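Local coordinates for protein glycosyltransferase (PDB 3WAD) that belongs to the GT-B-fold glycosyltransferases, enzymes built of two Rossmann-like domains with a cleft between them, at residues 5-10 / 131-136; 12-17 / 41-46; 31-36 / 46-51; 53-58 / 108-113; 127-132 / 145-150. All blocks are in the same frame, centred on the assembly; numbering follows the deposited sequence.

Interaction 1 (5-10 / 131-136); sequences MTVFAN and ALTYAG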
# COMPACT_ATOMS: atom_id res chain seq x y z
N MET B 5 -7.32 -6.67 -10.81
CA MET B 5 -6.07 -6.30 -11.50
C MET B 5 -5.22 -7.51 -11.69
O MET B 5 -5.16 -8.36 -10.79
CB MET B 5 -5.30 -5.31 -10.67
CG MET B 5 -6.21 -4.10 -10.30
SD MET B 5 -5.32 -2.77 -9.43
CE MET B 5 -4.15 -2.16 -10.69
N THR B 6 -4.61 -7.66 -12.88
CA THR B 6 -3.87 -8.86 -13.08
C THR B 6 -2.50 -8.48 -13.70
O THR B 6 -2.40 -7.58 -14.51
CB THR B 6 -4.66 -9.88 -13.84
OG1 THR B 6 -3.90 -11.10 -13.97
CG2 THR B 6 -5.11 -9.35 -15.23
N VAL B 7 -1.45 -9.17 -13.26
CA VAL B 7 -0.11 -8.93 -13.80
C VAL B 7 0.62 -10.28 -13.76
O VAL B 7 0.43 -11.04 -12.78
CB VAL B 7 0.61 -7.76 -13.05
CG1 VAL B 7 0.77 -8.10 -11.59
CG2 VAL B 7 2.01 -7.49 -13.63
N PHE B 8 1.41 -10.61 -14.80
CA PHE B 8 2.25 -11.81 -14.73
C PHE B 8 3.30 -11.69 -13.58
O PHE B 8 3.53 -10.58 -13.10
CB PHE B 8 2.90 -12.19 -16.09
CG PHE B 8 4.04 -11.28 -16.49
CD1 PHE B 8 5.37 -11.69 -16.30
CD2 PHE B 8 3.80 -9.97 -16.97
CE1 PHE B 8 6.47 -10.78 -16.63
CE2 PHE B 8 4.85 -9.09 -17.33
CZ PHE B 8 6.19 -9.50 -17.18
N ALA B 9 3.90 -12.81 -13.12
CA ALA B 9 4.81 -12.78 -11.96
C ALA B 9 6.14 -12.13 -12.25
O ALA B 9 7.13 -12.77 -12.69
CB ALA B 9 4.97 -14.22 -11.30
N ASN B 10 6.19 -10.82 -12.02
CA ASN B 10 7.38 -10.03 -12.28
C ASN B 10 7.26 -8.84 -11.38
O ASN B 10 6.27 -8.11 -11.50
CB ASN B 10 7.41 -9.50 -13.74
CG ASN B 10 8.64 -8.60 -14.02
OD1 ASN B 10 8.66 -7.40 -13.74
ND2 ASN B 10 9.65 -9.20 -14.58
N ALA B 131 -0.01 -4.73 -19.51
CA ALA B 131 -0.14 -4.83 -20.97
C ALA B 131 0.43 -6.15 -21.55
O ALA B 131 0.12 -6.53 -22.68
CB ALA B 131 0.47 -3.60 -21.65
N LEU B 132 1.27 -6.83 -20.77
CA LEU B 132 1.83 -8.10 -21.19
C LEU B 132 1.04 -9.28 -20.65
O LEU B 132 1.49 -10.42 -20.82
CB LEU B 132 3.29 -8.20 -20.72
CG LEU B 132 4.22 -7.17 -21.37
CD1 LEU B 132 5.74 -7.55 -21.17
CD2 LEU B 132 3.96 -7.01 -22.85
N THR B 133 -0.07 -9.03 -19.94
CA THR B 133 -0.74 -10.13 -19.25
C THR B 133 -2.13 -10.51 -19.89
O THR B 133 -3.19 -10.10 -19.39
CB THR B 133 -0.91 -9.76 -17.70
OG1 THR B 133 0.40 -9.46 -17.16
CG2 THR B 133 -1.47 -10.99 -16.94
N TYR B 134 -2.12 -11.32 -20.92
CA TYR B 134 -3.32 -11.50 -21.77
C TYR B 134 -4.40 -12.44 -21.21
O TYR B 134 -5.43 -12.66 -21.85
CB TYR B 134 -2.93 -11.89 -23.23
CG TYR B 134 -2.63 -10.64 -24.05
CD1 TYR B 134 -1.35 -10.03 -24.04
CD2 TYR B 134 -3.66 -9.99 -24.74
CE1 TYR B 134 -1.11 -8.87 -24.75
CE2 TYR B 134 -3.43 -8.85 -25.46
CZ TYR B 134 -2.15 -8.28 -25.46
OH TYR B 134 -2.00 -7.12 -26.19
N ALA B 135 -4.19 -13.00 -20.03
CA ALA B 135 -5.34 -13.50 -19.29
C ALA B 135 -6.40 -12.41 -18.90
O ALA B 135 -7.63 -12.68 -18.91
CB ALA B 135 -4.83 -14.26 -18.04
N GLY B 136 -5.93 -11.19 -18.60
CA GLY B 136 -6.75 -10.03 -18.24
C GLY B 136 -8.02 -9.84 -19.10
O GLY B 136 -9.17 -9.89 -18.57
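Thr6, Val7 and Phe8 leave the C-terminal end of the first strand of a Rossmann-like sheet and meet Thr133 and Gly136, which lie where the neighbouring strand 126-130 turns into helix 135-141. The polar link is Phe8 N to Thr133 OG1, 2.8 Å long with an N-H...O angle of 145°. The hydroxyl is turned back beside its own backbone N (chi1 -56°), which directs it at the Phe8 amide, while the methyl CG2 of Thr133 lies 3.8 Å from Thr6 OG1. The same OG1 comes in at the edge of the Phe8 ring, in its plane, 3.4 Å from CD2. Further round the ring, CE2 packs on Leu132 CB at 3.8 Å, the two side chains running alongside and pointing the same way. Thr6 CG2 presses on Gly136 CA at 3.5 Å, tight for two carbons and possible because the helix offers bare backbone there. Thr133 OG1 is also hydrogen-bonded to Asp130 OD2. Since it accepts from the Phe8 amide, the hydroxyl presumably donates its O-H to Asp130 OD2, relaying the link from the segment that follows strand 2-6 into the end of strand 126-130.

Interaction 2 (12-17 / 41-46); sequences SHLYNM and QAISDS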
# COMPACT_ATOMS: atom_id res chain seq x y z
N SER B 12 8.79 -5.86 -11.20
CA SER B 12 8.78 -4.54 -11.89
C SER B 12 7.38 -4.27 -12.46
O SER B 12 6.91 -3.18 -12.34
CB SER B 12 9.79 -4.52 -13.07
OG SER B 12 11.08 -4.60 -12.49
N HIS B 13 6.79 -5.23 -13.14
CA HIS B 13 5.48 -4.97 -13.74
C HIS B 13 4.46 -4.90 -12.63
O HIS B 13 3.53 -4.11 -12.73
CB HIS B 13 5.11 -6.04 -14.73
CG HIS B 13 5.84 -5.93 -16.04
ND1 HIS B 13 5.21 -5.52 -17.19
CD2 HIS B 13 7.14 -6.22 -16.38
CE1 HIS B 13 6.08 -5.54 -18.20
NE2 HIS B 13 7.24 -6.01 -17.74
N LEU B 14 4.63 -5.67 -11.54
CA LEU B 14 3.81 -5.45 -10.32
C LEU B 14 3.90 -4.05 -9.79
O LEU B 14 2.84 -3.41 -9.66
CB LEU B 14 4.05 -6.47 -9.22
CG LEU B 14 3.39 -6.09 -7.89
CD1 LEU B 14 1.84 -5.93 -7.97
CD2 LEU B 14 3.84 -7.00 -6.73
N TYR B 15 5.11 -3.55 -9.45
CA TYR B 15 5.29 -2.20 -8.89
C TYR B 15 4.73 -1.09 -9.77
O TYR B 15 4.36 0.01 -9.27
CB TYR B 15 6.79 -1.90 -8.73
CG TYR B 15 7.43 -2.67 -7.63
CD1 TYR B 15 6.71 -3.65 -6.90
CD2 TYR B 15 8.76 -2.39 -7.28
CE1 TYR B 15 7.31 -4.34 -5.86
CE2 TYR B 15 9.37 -3.07 -6.29
CZ TYR B 15 8.66 -4.03 -5.57
OH TYR B 15 9.35 -4.67 -4.57
N ASN B 16 4.75 -1.32 -11.07
CA ASN B 16 4.19 -0.35 -12.02
C ASN B 16 2.69 0.02 -11.65
O ASN B 16 2.24 1.18 -11.83
CB ASN B 16 4.30 -0.96 -13.44
CG ASN B 16 3.69 -0.07 -14.52
OD1 ASN B 16 2.69 -0.41 -15.18
ND2 ASN B 16 4.30 1.07 -14.72
N MET B 17 1.93 -0.97 -11.16
CA MET B 17 0.50 -0.77 -10.84
C MET B 17 0.15 -0.72 -9.37
O MET B 17 -1.01 -0.61 -9.00
CB MET B 17 -0.35 -1.78 -11.55
CG MET B 17 0.03 -3.21 -11.42
SD MET B 17 -0.98 -4.27 -12.60
CE MET B 17 -1.52 -4.87 -11.18
N GLN B 41 4.43 -13.14 -2.64
CA GLN B 41 5.15 -12.44 -1.64
C GLN B 41 5.33 -10.94 -1.98
O GLN B 41 5.30 -10.06 -1.05
CB GLN B 41 6.54 -13.10 -1.45
CG GLN B 41 7.38 -12.36 -0.38
CD GLN B 41 6.71 -12.45 0.95
OE1 GLN B 41 6.33 -13.53 1.36
NE2 GLN B 41 6.54 -11.30 1.64
N ALA B 42 5.66 -10.66 -3.24
CA ALA B 42 5.82 -9.29 -3.71
C ALA B 42 4.47 -8.51 -3.54
O ALA B 42 4.49 -7.33 -3.21
CB ALA B 42 6.26 -9.23 -5.18
N ILE B 43 3.33 -9.17 -3.80
CA ILE B 43 2.07 -8.44 -3.68
C ILE B 43 1.87 -8.12 -2.21
O ILE B 43 1.47 -7.01 -1.85
CB ILE B 43 0.87 -9.26 -4.22
CG1 ILE B 43 0.97 -9.44 -5.75
CG2 ILE B 43 -0.42 -8.51 -3.85
CD1 ILE B 43 0.24 -10.62 -6.34
N SER B 44 2.14 -9.10 -1.35
CA SER B 44 2.16 -8.82 0.10
C SER B 44 3.04 -7.74 0.59
O SER B 44 2.62 -6.93 1.45
CB SER B 44 2.44 -10.10 0.91
OG SER B 44 1.29 -10.86 0.82
N ASP B 45 4.26 -7.69 0.07
CA ASP B 45 5.23 -6.70 0.49
C ASP B 45 4.81 -5.31 0.02
O ASP B 45 5.46 -4.34 0.37
CB ASP B 45 6.60 -6.94 -0.10
CG ASP B 45 7.30 -8.22 0.45
OD1 ASP B 45 6.91 -8.70 1.54
OD2 ASP B 45 8.26 -8.67 -0.23
N SER B 46 3.82 -5.26 -0.89
CA SER B 46 3.34 -3.98 -1.41
C SER B 46 2.09 -3.49 -0.63
O SER B 46 1.56 -2.44 -0.93
CB SER B 46 2.98 -4.06 -2.88
OG SER B 46 4.06 -4.52 -3.62
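Leu14 of helix 11-16 reaches across to Ala42 and Ile43 of helix 40-44, two helices packed in the N-terminal Rossmann-like domain. The tight part is essentially one methyl group. With CG of Leu14 swung anti to the amide nitrogen (chi1 170°), CD2 lies against the other helix, 3.6 Å from Ala42 CB and just as near the Ala42 carbonyl carbon. Ile43 adds its CG1 at 3.9 Å from the same CD2, and its side chain goes on to pack against strand 30-35. Toward the other flank the fit slackens: Tyr15 meets the 41-46 segment through CE1, 4.0 Å from Ser46 OG, just past helix 40-44, and its ring makes an edge-to-face pair with Phe229. Farther out lies the solvent side, where Gln41 NE2 reaches Asp45 OD1 in a 2.6 Å bond that meets the carboxylate from above its plane. Asp45 also packs on Asp45 of the second subunit, so this margin borders the dimer interface. The Ser46 hydroxyl turns back on the helix, with OG donating to Ala42 O at 2.9 Å, tilted 23° from the carbonyl plane.

Interaction 3 (31-36 / 46-51); sequences VHIASH and SGLTAV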
# COMPACT_ATOMS: atom_id res chain seq x y z
N VAL B 31 -9.98 -4.23 -4.18
CA VAL B 31 -9.00 -4.52 -5.25
C VAL B 31 -8.36 -5.87 -4.98
O VAL B 31 -7.89 -6.12 -3.88
CB VAL B 31 -7.94 -3.45 -5.22
CG1 VAL B 31 -6.88 -3.67 -6.32
CG2 VAL B 31 -8.60 -2.05 -5.39
N HIS B 32 -8.44 -6.75 -5.95
CA HIS B 32 -7.71 -7.99 -5.94
C HIS B 32 -6.53 -7.93 -6.94
O HIS B 32 -6.73 -7.53 -8.13
CB HIS B 32 -8.63 -9.19 -6.31
CG HIS B 32 -9.60 -9.57 -5.23
ND1 HIS B 32 -10.62 -10.48 -5.44
CD2 HIS B 32 -9.71 -9.19 -3.94
CE1 HIS B 32 -11.29 -10.66 -4.31
NE2 HIS B 32 -10.79 -9.86 -3.40
N ILE B 33 -5.34 -8.37 -6.51
CA ILE B 33 -4.20 -8.48 -7.45
C ILE B 33 -3.99 -9.95 -7.77
O ILE B 33 -3.56 -10.75 -6.88
CB ILE B 33 -2.81 -7.85 -6.92
CG1 ILE B 33 -3.05 -6.50 -6.21
CG2 ILE B 33 -1.70 -7.84 -8.05
CD1 ILE B 33 -3.62 -5.34 -7.16
N ALA B 34 -4.28 -10.32 -9.01
CA ALA B 34 -4.16 -11.73 -9.35
C ALA B 34 -2.87 -11.86 -10.10
O ALA B 34 -2.62 -11.09 -11.03
CB ALA B 34 -5.37 -12.16 -10.28
N SER B 35 -2.07 -12.87 -9.74
CA SER B 35 -0.80 -13.12 -10.38
C SER B 35 -0.44 -14.57 -10.08
O SER B 35 -1.12 -15.23 -9.23
CB SER B 35 0.24 -12.10 -9.87
OG SER B 35 1.47 -12.08 -10.60
N HIS B 36 0.57 -15.10 -10.77
CA HIS B 36 1.11 -16.43 -10.42
C HIS B 36 1.56 -16.51 -8.96
O HIS B 36 1.86 -15.51 -8.33
CB HIS B 36 2.26 -16.87 -11.35
CG HIS B 36 2.00 -16.62 -12.81
ND1 HIS B 36 2.13 -15.38 -13.40
CD2 HIS B 36 1.68 -17.48 -13.82
CE1 HIS B 36 1.89 -15.47 -14.69
NE2 HIS B 36 1.63 -16.73 -14.98
N SER B 46 3.82 -5.26 -0.89
CA SER B 46 3.34 -3.98 -1.41
C SER B 46 2.09 -3.49 -0.63
O SER B 46 1.56 -2.44 -0.93
CB SER B 46 2.98 -4.06 -2.88
OG SER B 46 4.06 -4.52 -3.62
N GLY B 47 1.63 -4.29 0.32
CA GLY B 47 0.44 -4.04 1.12
C GLY B 47 -0.88 -4.40 0.47
O GLY B 47 -1.91 -3.91 0.95
N LEU B 48 -0.90 -5.27 -0.54
CA LEU B 48 -2.12 -5.49 -1.31
C LEU B 48 -2.61 -6.93 -1.18
O LEU B 48 -1.91 -7.76 -0.58
CB LEU B 48 -1.89 -5.11 -2.81
CG LEU B 48 -1.50 -3.68 -3.07
CD1 LEU B 48 -0.92 -3.34 -4.49
CD2 LEU B 48 -2.76 -2.75 -2.71
N THR B 49 -3.77 -7.26 -1.76
CA THR B 49 -4.40 -8.57 -1.59
C THR B 49 -4.14 -9.38 -2.80
O THR B 49 -4.48 -8.97 -3.90
CB THR B 49 -5.91 -8.41 -1.41
OG1 THR B 49 -6.12 -7.65 -0.24
CG2 THR B 49 -6.63 -9.71 -1.19
N ALA B 50 -3.49 -10.53 -2.60
CA ALA B 50 -3.07 -11.36 -3.67
C ALA B 50 -4.08 -12.45 -3.89
O ALA B 50 -4.57 -13.10 -2.92
CB ALA B 50 -1.72 -11.99 -3.32
N VAL B 51 -4.37 -12.71 -5.17
CA VAL B 51 -5.21 -13.81 -5.57
C VAL B 51 -4.38 -14.68 -6.52
O VAL B 51 -4.21 -14.34 -7.67
CB VAL B 51 -6.52 -13.25 -6.26
CG1 VAL B 51 -7.49 -14.35 -6.67
CG2 VAL B 51 -7.19 -12.24 -5.35
O HOH W 1 -5.19 -5.26 -3.08
O HOH W 2 -8.91 -6.36 -1.11
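Strands 31-35 and 49-51 run parallel at 4.5 Å between axes, with their N-to-C directions 45° apart, and Ile33 sits between Thr49 and Val51 in the ladder. Its N gives a 2.8 Å bond to Thr49 O, and its O takes Val51 N at 2.7 Å from above the carbonyl plane; the next rung, Ser35 N to Val51 O, is weak. Ahead of the ladder the strands part, and two waters fill in: both donate to Val31 O, and one also accepts from Thr49 N at 2.8 Å while the other lies 3.2 Å from Thr49 OG1.

Val51 makes the closest side-chain contact, its CG2 lying 3.5 Å from His32 CB and near the root of the imidazole, because that methyl is turned back beside the Val51 amide nitrogen. On the face carrying Ile33 and Ala50, the Ile33 side chain crosses that of Leu48 obliquely, CG1 lying 3.9 Å from Leu48 CB. Leu48 follows Gly47, whose positive phi completes a Schellman motif at the end of helix 40-44.

The two strands and that helix form a beta-alpha-beta unit, with Ile43 covering Ile33, Leu48 and Ala50. The ring of His32 stacks on Trp122 and bonds through ND1 to His118, both of helix 109-122. Outward, Thr49 and Ala50 pair with a parallel strand of the second subunit, so the sheet continues through the interface.

Interaction 4 (53-58 / 108-113); sequences VGNDLN and DSTMTA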
# COMPACT_ATOMS: atom_id res chain seq x y z
N VAL B 53 -3.09 -17.33 -9.14
CA VAL B 53 -3.74 -17.95 -10.31
C VAL B 53 -2.69 -18.71 -11.12
O VAL B 53 -1.57 -18.24 -11.29
CB VAL B 53 -4.50 -16.86 -11.17
CG1 VAL B 53 -5.76 -16.47 -10.53
CG2 VAL B 53 -3.67 -15.55 -11.44
N GLY B 54 -3.02 -19.88 -11.63
CA GLY B 54 -2.04 -20.66 -12.39
C GLY B 54 -0.90 -21.20 -11.55
O GLY B 54 -1.00 -21.21 -10.32
N ASN B 55 0.17 -21.65 -12.20
CA ASN B 55 1.33 -22.29 -11.55
C ASN B 55 2.44 -21.29 -11.54
O ASN B 55 2.32 -20.31 -12.30
CB ASN B 55 1.79 -23.56 -12.29
CG ASN B 55 0.64 -24.62 -12.43
OD1 ASN B 55 0.30 -25.05 -13.54
ND2 ASN B 55 0.07 -25.04 -11.31
N ASP B 56 3.45 -21.48 -10.68
CA ASP B 56 4.59 -20.56 -10.64
C ASP B 56 5.04 -20.31 -12.08
O ASP B 56 5.16 -21.26 -12.88
CB ASP B 56 5.80 -21.17 -9.88
CG ASP B 56 5.63 -21.16 -8.31
OD1 ASP B 56 4.59 -20.72 -7.72
OD2 ASP B 56 6.57 -21.61 -7.63
N LEU B 57 5.30 -19.04 -12.40
CA LEU B 57 5.85 -18.69 -13.71
C LEU B 57 7.36 -18.92 -13.72
O LEU B 57 7.89 -19.50 -14.68
CB LEU B 57 5.52 -17.24 -14.13
CG LEU B 57 6.14 -16.72 -15.44
CD1 LEU B 57 5.52 -17.58 -16.57
CD2 LEU B 57 5.82 -15.22 -15.67
N ASN B 58 8.05 -18.43 -12.69
CA ASN B 58 9.53 -18.46 -12.58
C ASN B 58 10.25 -17.83 -13.76
O ASN B 58 11.17 -18.46 -14.25
CB ASN B 58 9.97 -19.92 -12.41
CG ASN B 58 9.53 -20.47 -11.09
OD1 ASN B 58 8.91 -21.53 -11.02
ND2 ASN B 58 9.76 -19.69 -10.01
N ASP B 108 -0.64 -18.49 -19.00
CA ASP B 108 -1.11 -19.81 -19.24
C ASP B 108 -2.55 -20.12 -19.44
O ASP B 108 -3.36 -19.45 -18.91
CB ASP B 108 -0.79 -20.67 -17.91
CG ASP B 108 0.25 -21.51 -18.22
OD1 ASP B 108 0.46 -21.26 -19.47
OD2 ASP B 108 0.90 -22.21 -17.43
N SER B 109 -2.83 -21.24 -20.09
CA SER B 109 -4.22 -21.76 -20.09
C SER B 109 -4.69 -22.06 -18.65
O SER B 109 -5.87 -21.82 -18.33
CB SER B 109 -4.34 -23.00 -20.96
OG SER B 109 -3.71 -24.04 -20.29
N THR B 110 -3.76 -22.51 -17.78
CA THR B 110 -4.06 -22.70 -16.35
C THR B 110 -4.29 -21.34 -15.66
O THR B 110 -5.31 -21.15 -14.98
CB THR B 110 -3.01 -23.47 -15.61
OG1 THR B 110 -2.84 -24.77 -16.24
CG2 THR B 110 -3.50 -23.67 -14.11
N MET B 111 -3.36 -20.40 -15.84
CA MET B 111 -3.51 -19.06 -15.28
C MET B 111 -4.78 -18.39 -15.76
O MET B 111 -5.49 -17.76 -14.98
CB MET B 111 -2.27 -18.23 -15.63
CG MET B 111 -1.98 -17.16 -14.70
SD MET B 111 -2.56 -15.80 -15.55
CE MET B 111 -1.78 -14.41 -14.78
N THR B 112 -5.02 -18.52 -17.07
CA THR B 112 -6.17 -17.94 -17.70
C THR B 112 -7.47 -18.61 -17.17
O THR B 112 -8.40 -17.91 -16.82
CB THR B 112 -6.00 -17.96 -19.24
OG1 THR B 112 -4.80 -17.23 -19.61
CG2 THR B 112 -7.20 -17.32 -19.97
N ALA B 113 -7.52 -19.93 -17.11
CA ALA B 113 -8.72 -20.60 -16.56
C ALA B 113 -8.98 -20.18 -15.06
O ALA B 113 -10.13 -19.71 -14.65
CB ALA B 113 -8.59 -22.10 -16.78
O HOH W 3 0.27 -20.91 -14.80
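A single water joins Asn55 to Asp108, its oxygen taking the Asn55 N-H at 2.7 Å and donating to Asp108 OD2 at 3.0 Å. This bridge ties the loop that follows strand 49-52 to the start of helix 109-122. Asp108 stands at the N-cap position, yet its side chain makes no capping bond; its chi1 of -107° lies off the usual staggered values, and the carboxylate faces the water instead.

Beneath the bridge the two backbones come unusually close. Gly54 CA lies 3.6 Å from Met111 CA, an approach that rests on the lack of a side chain at Gly54, which also adopts a positive phi of 69°. Thr110 holds the outer margin: its methyl CG2, anti to the amide nitrogen, meets Gly54 CA at 3.8 Å, and the Asn55 side chain crosses that of Thr110 at about a right angle, with OD1 4.1 Å from CG2. On the inner margin Met111 bends at chi2. Its CG comes to 3.6 Å from Val53 O, and its terminal CE lies 4.0 Å from Val53 CG2. Met111 also touches His36 and Ala135.

A second polar tie, from Gly54 N to Asp114 OD2, fixes the glycine on the helix one turn farther along. The contact thus grades from an apolar inner edge at Val53 and Met111 to a hydrated outer edge, where the Asp108 carboxylate, beside the N-terminus of a helix, would probably be stabilised in its charged form.

Interaction 5 (127-132 / 145-150); sequences VIWDAL and APHVRM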
# COMPACT_ATOMS: atom_id res chain seq x y z
N VAL B 127 -11.81 -4.83 -14.96
CA VAL B 127 -10.49 -5.52 -15.01
C VAL B 127 -9.39 -4.53 -15.49
O VAL B 127 -9.59 -3.77 -16.49
CB VAL B 127 -10.56 -6.83 -15.79
CG1 VAL B 127 -9.10 -7.55 -15.95
CG2 VAL B 127 -11.62 -7.79 -15.12
N ILE B 128 -8.28 -4.47 -14.73
CA ILE B 128 -7.07 -3.63 -15.13
C ILE B 128 -5.93 -4.63 -15.33
O ILE B 128 -5.55 -5.33 -14.39
CB ILE B 128 -6.65 -2.59 -14.12
CG1 ILE B 128 -7.86 -1.64 -13.78
CG2 ILE B 128 -5.38 -1.78 -14.61
CD1 ILE B 128 -7.57 -0.69 -12.69
N TRP B 129 -5.45 -4.76 -16.56
CA TRP B 129 -4.42 -5.78 -16.82
C TRP B 129 -3.14 -5.09 -17.27
O TRP B 129 -3.13 -4.30 -18.22
CB TRP B 129 -4.83 -6.79 -17.82
CG TRP B 129 -5.51 -6.30 -19.14
CD1 TRP B 129 -6.80 -5.69 -19.29
CD2 TRP B 129 -4.95 -6.37 -20.46
NE1 TRP B 129 -7.05 -5.49 -20.64
CE2 TRP B 129 -5.94 -5.86 -21.37
CE3 TRP B 129 -3.76 -6.93 -20.99
CZ2 TRP B 129 -5.74 -5.85 -22.76
CZ3 TRP B 129 -3.57 -6.92 -22.36
CH2 TRP B 129 -4.57 -6.38 -23.25
N ASP B 130 -2.04 -5.47 -16.63
CA ASP B 130 -0.70 -5.21 -17.20
C ASP B 130 -0.62 -5.60 -18.68
O ASP B 130 -1.06 -6.69 -19.04
CB ASP B 130 0.30 -6.01 -16.40
CG ASP B 130 1.65 -6.18 -17.16
OD1 ASP B 130 2.49 -5.32 -16.93
OD2 ASP B 130 1.83 -7.16 -17.95
N ALA B 131 -0.01 -4.73 -19.51
CA ALA B 131 -0.14 -4.83 -20.97
C ALA B 131 0.43 -6.15 -21.55
O ALA B 131 0.12 -6.53 -22.68
CB ALA B 131 0.47 -3.60 -21.65
N LEU B 132 1.27 -6.83 -20.77
CA LEU B 132 1.83 -8.10 -21.19
C LEU B 132 1.04 -9.28 -20.65
O LEU B 132 1.49 -10.42 -20.82
CB LEU B 132 3.29 -8.20 -20.72
CG LEU B 132 4.22 -7.17 -21.37
CD1 LEU B 132 5.74 -7.55 -21.17
CD2 LEU B 132 3.96 -7.01 -22.85
N ALA B 145 -17.17 -7.26 -18.20
CA ALA B 145 -16.62 -6.08 -17.56
C ALA B 145 -15.77 -5.39 -18.63
O ALA B 145 -15.08 -6.06 -19.42
CB ALA B 145 -15.79 -6.44 -16.28
N PRO B 146 -15.80 -4.08 -18.64
CA PRO B 146 -14.94 -3.24 -19.37
C PRO B 146 -13.48 -3.50 -18.76
O PRO B 146 -13.35 -3.83 -17.53
CB PRO B 146 -15.42 -1.88 -18.98
CG PRO B 146 -16.04 -2.11 -17.52
CD PRO B 146 -16.63 -3.34 -17.65
N HIS B 147 -12.43 -3.44 -19.58
CA HIS B 147 -11.05 -3.71 -19.06
C HIS B 147 -10.09 -2.65 -19.58
O HIS B 147 -10.16 -2.23 -20.76
CB HIS B 147 -10.62 -5.14 -19.36
CG HIS B 147 -10.90 -5.56 -20.77
ND1 HIS B 147 -9.97 -5.41 -21.78
CD2 HIS B 147 -12.02 -6.05 -21.35
CE1 HIS B 147 -10.49 -5.82 -22.92
NE2 HIS B 147 -11.72 -6.25 -22.68
N VAL B 148 -9.21 -2.21 -18.70
CA VAL B 148 -8.24 -1.19 -19.03
C VAL B 148 -6.85 -1.84 -19.16
O VAL B 148 -6.36 -2.51 -18.17
CB VAL B 148 -8.21 -0.16 -17.95
CG1 VAL B 148 -7.08 0.87 -18.23
CG2 VAL B 148 -9.54 0.52 -17.85
N ARG B 149 -6.23 -1.68 -20.35
CA ARG B 149 -4.89 -2.19 -20.58
C ARG B 149 -3.89 -1.18 -19.98
O ARG B 149 -3.83 -0.02 -20.41
CB ARG B 149 -4.67 -2.53 -22.08
CG ARG B 149 -3.23 -3.07 -22.41
CD ARG B 149 -3.10 -3.38 -23.88
NE ARG B 149 -3.26 -2.15 -24.63
CZ ARG B 149 -2.30 -1.56 -25.36
NH1 ARG B 149 -1.09 -2.13 -25.47
NH2 ARG B 149 -2.57 -0.39 -25.94
N MET B 150 -3.12 -1.62 -18.98
CA MET B 150 -2.21 -0.74 -18.30
C MET B 150 -0.77 -0.82 -18.87
O MET B 150 -0.12 -1.87 -18.78
CB MET B 150 -2.21 -0.91 -16.78
CG MET B 150 -1.22 0.09 -16.12
SD MET B 150 -1.59 0.15 -14.35
CE MET B 150 -0.70 1.60 -13.95
O HOH W 4 -0.50 -4.93 -24.78
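Trp129 and His147, on neighbouring parallel strands, are hydrogen-bonded side chain to side chain: indole NE1 donates to imidazole ND1 at 3.1 Å. The rings meet rim to rim with their planes 46° apart, and the bond leaves both planes somewhat. Each ring is set in the sterically demanding position between its own backbone N and carbonyl carbon (chi1 45° for Trp129, 47° for His147), which lays the indole across toward the next strand. His147 NE2 is bonded to Glu141, consistent with a proton on NE2 and an accepting ND1.

The indole is also covered over one face by the aliphatic part of Arg149. CG stands 3.7 Å from the centroid of the six-membered ring in a CH-pi contact, and CD comes to 3.4 Å from CH2 of Trp129. Past the bend in the chain the guanidinium reaches Thr201 O, Thr205 and Asp155, and NH1 shares a water with Ala131 O. Backbone bonds run in parallel register beneath, among them Val148 N to Val127 O at 2.7 Å and Met150 N to Trp129 O at 2.8 Å.

Ile128 CG2 meets Met150 CB at 3.9 Å on the other face, where helix 18-27 supplies Leu20. Helix 135-141, the crossover of this beta-alpha-beta unit, covers Val127, Trp129 and His147, while strands 2-6 and 204-206 flank the pair.

All five contacts lie in the N-terminal Rossmann-like domain, three of them on its seven-stranded parallel sheet. Interactions 3 and 5 each join the two strands of a beta-alpha-beta unit, on either side of strand 2-6, their centres about 15 Å apart; interaction 1 links them through that strand, its centre about 8 Å from that of interaction 5 and about 12 Å from that of interaction 3. Along the chain, interactions 2, 3 and 4 are nested inside the loop closed by interaction 1; interaction 5 begins where it ends, sharing Ala131 and Leu132. His13 joins 2 with 5 through Asp130, and His36 packs 3 against 4. Interactions 2 and 3 share Ser46 and touch the second subunit, so this side of the domain, with the sheet edge at strand 49-52, borders the dimer interface.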